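Local coordinates for cysteine hydrolase (Vibrio cholerae, PDB 6V98), which probably acts as a cysteine hydrolase of the papain-like peptidase clan, delivered as a toxic effector by the type VI secretion system, at residues 155-160 and 165-170. Sequence-based numbering, arbitrary orientation.
Sequences FVIDLA and LDPAWK
P167 lays its ring against the helix between I157 and A160, one turn apart on the same flank. Its CG lies 3.9 Å from I157 CG2 and 4.0 Å from A160 CB, while CD rests near A160 C. A compact ring without an N-H suits this place, as it brings no backbone donor to satisfy; the small methyl of A160 lets it approach. In I157, CG2 stands anti to the backbone N (chi1 -61° for CG1), which turns that branch to the proline, and the other branch carries CD1 to within 3.9 Å of K170 CG. The lysine's methylenes run at a slant across the isoleucine, suiting a residue apolar at its base and charged at its end. These residues belong to helix 154-162 and the loop after it, which folds back along the helix toward helix 176-184, where Y179 touches both I157 and P167. K170 bends at chi2 and chi3, the latter (-30°) halfway between staggered and eclipsed, bringing NZ 3.2 Å from D158 OD1 in a salt bridge; a long chain suits this reach to a partly exposed carboxylate. The two side chains meet nearly at right angles, and the ammonium takes the OD1 syn lone pair. At the helix end, L165 N donates to A160 O (3.1 Å, N-H...O 160°), a 6→1 bond consistent with a Schellman motif; L165 CB lies against the same oxygen.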
loop_
_atom_site.group_PDB
_atom_site.type_symbol
_atom_site.label_atom_id
_atom_site.label_comp_id
_atom_site.label_asym_id
_atom_site.label_seq_id
_atom_site.Cartn_x
_atom_site.Cartn_y
_atom_site.Cartn_z
ATOM N N PHE A 155 -0.044 9.095 -0.590
ATOM C CA PHE A 155 -1.287 8.447 -1.011
ATOM C C PHE A 155 -1.790 7.482 0.061
ATOM O O PHE A 155 -2.963 7.509 0.456
ATOM C CB PHE A 155 -1.028 7.695 -2.322
ATOM C CG PHE A 155 -2.205 6.922 -2.856
ATOM C CD1 PHE A 155 -3.352 7.581 -3.274
ATOM C CD2 PHE A 155 -2.133 5.546 -3.018
ATOM C CE1 PHE A 155 -4.430 6.889 -3.807
ATOM C CE2 PHE A 155 -3.203 4.831 -3.554
ATOM C CZ PHE A 155 -4.358 5.505 -3.954
ATOM N N VAL A 156 -0.900 6.601 0.524
ATOM C CA VAL A 156 -1.290 5.577 1.494
ATOM C C VAL A 156 -1.563 6.201 2.860
ATOM O O VAL A 156 -2.495 5.796 3.575
ATOM C CB VAL A 156 -0.195 4.492 1.565
ATOM C CG1 VAL A 156 -0.569 3.406 2.575
ATOM C CG2 VAL A 156 0.007 3.856 0.193
ATOM N N ILE A 157 -0.756 7.191 3.253
ATOM C CA ILE A 157 -1.006 7.871 4.523
ATOM C C ILE A 157 -2.370 8.526 4.492
ATOM O O ILE A 157 -3.146 8.430 5.454
ATOM C CB ILE A 157 0.090 8.911 4.818
ATOM C CG1 ILE A 157 1.459 8.236 4.925
ATOM C CG2 ILE A 157 -0.269 9.695 6.108
ATOM C CD1 ILE A 157 2.608 9.210 4.874
ATOM N N ASP A 158 -2.688 9.197 3.380
ATOM C CA ASP A 158 -3.976 9.866 3.244
ATOM C C ASP A 158 -5.125 8.870 3.318
ATOM O O ASP A 158 -6.171 9.164 3.910
ATOM C CB ASP A 158 -4.025 10.653 1.928
ATOM C CG ASP A 158 -3.115 11.892 1.937
ATOM O OD1 ASP A 158 -2.558 12.248 2.999
ATOM O OD2 ASP A 158 -2.948 12.501 0.869
ATOM N N LEU A 159 -4.947 7.676 2.742
ATOM C CA LEU A 159 -5.973 6.639 2.865
ATOM C C LEU A 159 -6.169 6.237 4.320
ATOM O O LEU A 159 -7.302 6.138 4.810
ATOM C CB LEU A 159 -5.589 5.408 2.036
ATOM C CG LEU A 159 -6.464 4.161 2.213
ATOM C CD1 LEU A 159 -7.887 4.391 1.757
ATOM C CD2 LEU A 159 -5.839 2.997 1.463
ATOM N N ALA A 160 -5.068 5.957 5.018
ATOM C CA ALA A 160 -5.176 5.502 6.398
ATOM C C ALA A 160 -5.775 6.590 7.270
ATOM O O ALA A 160 -6.653 6.318 8.100
ATOM C CB ALA A 160 -3.802 5.069 6.914
ATOM N N LEU A 165 -7.659 5.694 10.939
ATOM C CA LEU A 165 -6.672 4.801 11.530
ATOM C C LEU A 165 -5.507 5.533 12.187
ATOM O O LEU A 165 -4.626 4.879 12.755
ATOM C CB LEU A 165 -6.149 3.832 10.470
ATOM C CG LEU A 165 -7.204 2.924 9.833
ATOM C CD1 LEU A 165 -6.583 2.113 8.693
ATOM C CD2 LEU A 165 -7.840 2.005 10.878
ATOM N N ASP A 166 -5.487 6.859 12.134
ATOM C CA ASP A 166 -4.479 7.668 12.813
ATOM C C ASP A 166 -3.054 7.196 12.503
ATOM O O ASP A 166 -2.329 6.764 13.406
ATOM C CB ASP A 166 -4.724 7.688 14.313
ATOM C CG ASP A 166 -3.845 8.700 15.031
ATOM O OD1 ASP A 166 -3.455 9.713 14.407
ATOM O OD2 ASP A 166 -3.527 8.477 16.218
ATOM N N PRO A 167 -2.627 7.265 11.248
ATOM C CA PRO A 167 -1.254 6.878 10.906
ATOM C C PRO A 167 -0.244 7.820 11.542
ATOM O O PRO A 167 -0.578 8.874 12.093
ATOM C CB PRO A 167 -1.224 6.990 9.387
ATOM C CG PRO A 167 -2.241 8.078 9.091
ATOM C CD PRO A 167 -3.340 7.852 10.099
ATOM N N ALA A 168 1.022 7.424 11.440
ATOM C CA ALA A 168 2.105 8.228 11.990
ATOM C C ALA A 168 2.143 9.603 11.338
ATOM O O ALA A 168 1.777 9.784 10.170
ATOM C CB ALA A 168 3.456 7.514 11.803
ATOM N N TRP A 169 2.597 10.585 12.114
ATOM C CA TRP A 169 2.632 11.964 11.645
ATOM C C TRP A 169 3.362 12.079 10.311
ATOM O O TRP A 169 4.412 11.469 10.107
ATOM C CB TRP A 169 3.313 12.842 12.689
ATOM C CG TRP A 169 3.567 14.230 12.213
ATOM C CD1 TRP A 169 2.640 15.212 12.020
ATOM C CD2 TRP A 169 4.833 14.794 11.859
ATOM N NE1 TRP A 169 3.253 16.364 11.579
ATOM C CE2 TRP A 169 4.599 16.136 11.476
ATOM C CE3 TRP A 169 6.142 14.302 11.839
ATOM C CZ2 TRP A 169 5.622 16.982 11.079
ATOM C CZ3 TRP A 169 7.161 15.148 11.452
ATOM C CH2 TRP A 169 6.894 16.476 11.075
ATOM N N LYS A 170 2.790 12.880 9.406
ATOM C CA LYS A 170 3.328 13.067 8.062
ATOM C C LYS A 170 4.218 14.301 8.022
ATOM O O LYS A 170 3.702 15.427 8.143
ATOM C CB LYS A 170 2.186 13.209 7.057
ATOM C CG LYS A 170 2.605 13.018 5.609
ATOM C CD LYS A 170 1.776 13.826 4.617
ATOM C CE LYS A 170 0.338 14.074 5.060
ATOM N NZ LYS A 170 -0.538 14.515 3.915
#